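Long-range contacts in formyltransferase (Francisella tularensis subsp. tularensis, PDB 4NV1), which belongs to the formyltransferase family and holds dTDP-4-amino-4,6-dideoxyglucose in its pocket, in an assembly of two chains: residues T10-L16 / S42-E46; Y33-F37 / E51-D56. One frame throughout, in Å; residues are numbered along the deposited sequence.

Contact 1: residues T10-L16 / S42-E46; sequences TDNRTIL and SFAKE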
# COMPACT_ATOMS: atom_id res chain seq x y z
N THR A 10 9.90 -30.84 -2.54
CA THR A 10 9.35 -29.50 -2.34
C THR A 10 10.17 -28.65 -1.38
O THR A 10 10.76 -29.18 -0.41
CB THR A 10 7.96 -29.55 -1.71
OG1 THR A 10 7.41 -28.23 -1.69
CG2 THR A 10 8.00 -30.12 -0.33
N ASP A 11 10.18 -27.34 -1.65
CA ASP A 11 10.65 -26.39 -0.68
C ASP A 11 9.53 -25.53 -0.10
O ASP A 11 9.81 -24.43 0.33
CB ASP A 11 11.72 -25.55 -1.33
CG ASP A 11 12.93 -26.40 -1.64
OD1 ASP A 11 13.48 -26.91 -0.66
OD2 ASP A 11 13.27 -26.65 -2.81
N ASN A 12 8.31 -26.03 -0.00
CA ASN A 12 7.20 -25.22 0.53
C ASN A 12 6.55 -25.91 1.68
O ASN A 12 6.11 -27.03 1.51
CB ASN A 12 6.06 -25.09 -0.47
CG ASN A 12 4.98 -24.11 -0.02
OD1 ASN A 12 4.07 -24.42 0.75
ND2 ASN A 12 5.07 -22.92 -0.57
N ARG A 13 6.41 -25.22 2.80
CA ARG A 13 5.86 -25.82 3.99
C ARG A 13 4.42 -26.19 3.76
O ARG A 13 3.94 -27.19 4.29
CB ARG A 13 5.92 -24.79 5.13
CG ARG A 13 4.76 -24.74 6.13
CD ARG A 13 5.00 -25.56 7.40
NE ARG A 13 5.85 -24.85 8.38
CZ ARG A 13 7.19 -24.82 8.41
NH1 ARG A 13 7.94 -25.48 7.53
NH2 ARG A 13 7.81 -24.13 9.35
N THR A 14 3.68 -25.30 3.09
CA THR A 14 2.24 -25.54 2.97
C THR A 14 1.96 -26.74 2.06
O THR A 14 1.20 -27.65 2.40
CB THR A 14 1.50 -24.26 2.53
OG1 THR A 14 1.18 -23.53 3.72
CG2 THR A 14 0.19 -24.57 1.81
N ILE A 15 2.59 -26.72 0.90
CA ILE A 15 2.59 -27.88 -0.00
C ILE A 15 3.07 -29.15 0.70
O ILE A 15 2.42 -30.22 0.56
CB ILE A 15 3.50 -27.56 -1.20
CG1 ILE A 15 2.84 -26.48 -2.07
CG2 ILE A 15 3.89 -28.81 -2.00
CD1 ILE A 15 1.39 -26.75 -2.47
N LEU A 16 4.17 -29.05 1.46
CA LEU A 16 4.68 -30.23 2.20
C LEU A 16 3.59 -30.76 3.11
O LEU A 16 3.30 -31.98 3.16
CB LEU A 16 5.97 -29.95 3.02
CG LEU A 16 6.33 -31.09 4.00
CD1 LEU A 16 6.56 -32.37 3.20
CD2 LEU A 16 7.51 -30.84 4.94
N SER A 42 14.23 -23.19 7.04
CA SER A 42 12.78 -23.09 6.92
C SER A 42 12.23 -24.37 7.47
O SER A 42 11.26 -24.36 8.25
CB SER A 42 12.34 -22.96 5.47
OG SER A 42 13.20 -23.74 4.66
N PHE A 43 12.90 -25.45 7.05
CA PHE A 43 12.51 -26.83 7.43
C PHE A 43 13.34 -27.48 8.55
O PHE A 43 13.57 -28.70 8.53
CB PHE A 43 12.50 -27.75 6.20
CG PHE A 43 11.30 -27.59 5.30
CD1 PHE A 43 10.03 -27.43 5.83
CD2 PHE A 43 11.44 -27.62 3.92
CE1 PHE A 43 8.93 -27.29 5.01
CE2 PHE A 43 10.34 -27.50 3.10
CZ PHE A 43 9.09 -27.32 3.64
N ALA A 44 13.74 -26.68 9.54
CA ALA A 44 14.51 -27.16 10.69
C ALA A 44 13.73 -28.14 11.61
O ALA A 44 14.25 -29.21 11.87
CB ALA A 44 15.12 -25.98 11.43
N LYS A 45 12.50 -27.87 12.06
CA LYS A 45 11.77 -28.87 12.89
C LYS A 45 11.47 -30.22 12.20
O LYS A 45 11.51 -31.30 12.82
CB LYS A 45 10.46 -28.31 13.45
CG LYS A 45 10.45 -28.08 14.95
CD LYS A 45 10.48 -29.37 15.76
CE LYS A 45 10.57 -29.09 17.26
NZ LYS A 45 9.63 -29.96 18.02
N GLU A 46 11.15 -30.13 10.91
CA GLU A 46 10.72 -31.28 10.12
C GLU A 46 11.93 -32.14 9.71
O GLU A 46 11.81 -33.35 9.79
CB GLU A 46 9.87 -30.88 8.91
CG GLU A 46 8.71 -29.94 9.20
CD GLU A 46 9.10 -28.48 9.21
OE1 GLU A 46 8.20 -27.62 9.37
OE2 GLU A 46 10.30 -28.16 9.05
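The buried ring of Phe43 points its far end at the backbone of Asn12, where CZ lies 3.5 Å from Asn12 C, near the ring plane. With CG anti to its own carbonyl carbon (chi1 -77°), the ring is directed out from the start of helix 44-48 to the start of helix 13-24. Leu16 slides past it in the opposite direction and brings CD2 to 3.8 Å from Phe43 CE1. On its way to Glu46, Arg13 also runs alongside the ring; its guanidinium is turned 37° from the ring plane and sets NH1 3.3 Å from Phe43 CE1. Glu46 OE1 sits over a face of that guanidinium, 2.8 Å from Arg13 NH1, so the salt bridge is purely electrostatic, with no N-H aimed at the oxygen. Ser42 O and the Phe43 ring meet the guanidinium at its edge instead. Next to this, Asn12 caps helix 13-24: its OD1 accepts from Ile15 N at 2.7 Å, while ND2 reaches the bound dTDP-4-amino-4,6-dideoxyglucose through a weak hydrogen bond. The contact thus sets the first turn of helix 13-24 against the beginning of helix 44-48, with strand 29-35 behind, where Leu16 touches Tyr33 and Phe43 touches Cys35.

Contact 2: residues Y33-F37 / E51-D56; sequences YFCSF and EIKPID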
# COMPACT_ATOMS: atom_id res chain seq x y z
N TYR A 33 10.28 -37.81 1.40
CA TYR A 33 10.20 -36.40 1.05
C TYR A 33 11.58 -35.78 1.13
O TYR A 33 12.28 -35.90 2.14
CB TYR A 33 9.28 -35.67 2.03
CG TYR A 33 7.84 -36.07 1.99
CD1 TYR A 33 7.35 -37.04 2.83
CD2 TYR A 33 6.93 -35.45 1.11
CE1 TYR A 33 6.02 -37.42 2.82
CE2 TYR A 33 5.60 -35.83 1.12
CZ TYR A 33 5.13 -36.82 1.95
OH TYR A 33 3.80 -37.25 1.92
N PHE A 34 11.93 -35.05 0.09
CA PHE A 34 13.16 -34.28 0.04
C PHE A 34 12.86 -32.81 -0.21
O PHE A 34 11.87 -32.41 -0.83
CB PHE A 34 14.05 -34.74 -1.09
CG PHE A 34 14.33 -36.21 -1.07
CD1 PHE A 34 13.54 -37.10 -1.79
CD2 PHE A 34 15.42 -36.72 -0.35
CE1 PHE A 34 13.81 -38.48 -1.80
CE2 PHE A 34 15.71 -38.09 -0.38
CZ PHE A 34 14.90 -38.97 -1.11
N CYS A 35 13.82 -32.02 0.22
CA CYS A 35 13.82 -30.58 0.06
C CYS A 35 15.22 -30.17 -0.35
O CYS A 35 16.06 -31.01 -0.65
CB CYS A 35 13.43 -29.95 1.38
SG CYS A 35 14.71 -30.09 2.65
N SER A 36 15.48 -28.87 -0.41
CA SER A 36 16.78 -28.42 -0.87
C SER A 36 17.62 -27.96 0.34
O SER A 36 17.13 -27.83 1.48
CB SER A 36 16.64 -27.35 -1.95
OG SER A 36 17.65 -26.36 -1.83
N PHE A 37 18.90 -27.75 0.05
CA PHE A 37 19.90 -27.42 1.08
C PHE A 37 19.69 -25.98 1.50
O PHE A 37 19.63 -25.72 2.71
CB PHE A 37 21.34 -27.72 0.61
CG PHE A 37 21.75 -29.16 0.84
CD1 PHE A 37 21.88 -29.67 2.12
CD2 PHE A 37 22.02 -30.01 -0.24
CE1 PHE A 37 22.27 -30.98 2.35
CE2 PHE A 37 22.39 -31.33 -0.03
CZ PHE A 37 22.53 -31.81 1.27
N GLU A 51 10.88 -35.60 8.73
CA GLU A 51 9.70 -35.66 7.88
C GLU A 51 10.17 -35.31 6.48
O GLU A 51 9.39 -35.44 5.54
CB GLU A 51 8.64 -34.64 8.31
CG GLU A 51 8.16 -34.71 9.75
CD GLU A 51 7.12 -35.80 10.04
OE1 GLU A 51 6.93 -36.04 11.25
OE2 GLU A 51 6.51 -36.41 9.12
N ILE A 52 11.39 -34.77 6.38
CA ILE A 52 12.00 -34.42 5.10
C ILE A 52 13.54 -34.43 5.13
O ILE A 52 14.15 -34.46 6.19
CB ILE A 52 11.45 -33.07 4.61
CG1 ILE A 52 11.50 -32.95 3.08
CG2 ILE A 52 12.21 -31.90 5.22
CD1 ILE A 52 10.69 -31.79 2.53
N LYS A 53 14.18 -34.45 3.97
CA LYS A 53 15.62 -34.55 3.91
C LYS A 53 16.17 -33.80 2.71
O LYS A 53 15.75 -34.08 1.60
CB LYS A 53 15.96 -36.05 3.74
CG LYS A 53 16.96 -36.56 4.76
CD LYS A 53 16.83 -38.05 5.03
CE LYS A 53 17.35 -38.88 3.86
NZ LYS A 53 17.79 -40.22 4.34
N PRO A 54 17.13 -32.87 2.92
CA PRO A 54 17.84 -32.19 1.85
C PRO A 54 18.42 -33.12 0.81
O PRO A 54 18.67 -34.28 1.13
CB PRO A 54 19.03 -31.54 2.56
CG PRO A 54 18.80 -31.71 4.01
CD PRO A 54 17.44 -32.28 4.23
N ILE A 55 18.68 -32.60 -0.39
CA ILE A 55 19.30 -33.35 -1.45
C ILE A 55 19.75 -32.37 -2.50
O ILE A 55 19.10 -31.35 -2.77
CB ILE A 55 18.31 -34.35 -2.11
CG1 ILE A 55 18.98 -35.22 -3.15
CG2 ILE A 55 17.19 -33.68 -2.90
CD1 ILE A 55 18.21 -36.52 -3.34
N ASP A 56 20.86 -32.71 -3.13
CA ASP A 56 21.38 -31.97 -4.25
C ASP A 56 20.89 -32.77 -5.44
O ASP A 56 21.42 -33.85 -5.70
CB ASP A 56 22.91 -31.94 -4.17
CG ASP A 56 23.52 -31.05 -5.23
OD1 ASP A 56 24.29 -30.15 -4.81
OD2 ASP A 56 23.24 -31.23 -6.43
O HOH W 1 19.75 -28.65 -2.25
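Lys53 O is gripped from strand 29-35 by two neighbouring groups: Cys35 N donates a hydrogen bond of 3.1 Å to Lys53 O, and Phe34 CA supports it with a C-H...O contact. The amide approaches from above the carbonyl plane, 58° out of it, rather than along a lone pair. The amide of the same residue, Lys53 N, gives a weak bond to Tyr33 O, two residues before Cys35, which also receives a C-H contact from Ile52 CA. These links pair Phe34 with Lys53 in parallel, though strand 53-54 is short and weakly bonded. On the Phe34 face of the sheet, Ile55 lays CD1 over the phenyl ring, off toward its rim, and its CG2 touches Phe34 CB at 3.8 Å. On the Cys35 face, Ile52 is extended, CG1 anti to its backbone N (chi1 -153°, chi2 167°), which carries CD1 across to Cys35 CB at 3.5 Å, closer than carbons usually pack; Cys35 SG rests beside Pro54 CD. Past the end of strand 29-35, the Phe37 ring takes Pro54 CB over one face in a CH-pi contact, 3.6 Å from its centroid. There a water bridges Phe37 N and Ile55 O. Helix 44-48 covers the Cys35 face, with Ile47 against Ile52 and Pro54. Strand 29-35, this helix and edge strand 53-54 form a beta-alpha-beta crossover, and the 3-2-1-4 parallel order is that of a Rossmann-like fold.

From the N terminus, strand 4-9 leads into residues 10-16, where helix 13-24 begins; the chain then returns through strand 29-35 into residues 33-37. Contact 1 closes its loop when the chain reaches residues 42-46, with 25 residues between its segments. Contact 2 closes a shorter loop of 13 residues at 51-56. Because the segments alternate, the two loops cross, and their centres lie about 9 Å apart. Probable hydrogen bonds join them directly, from Ser36 N to Asp11 OD1 and from Glu51 N to Glu46 O. Contact 1 ties together two helix starts beside the ligand pocket, while contact 2 adds the outermost parallel strand to the main sheet.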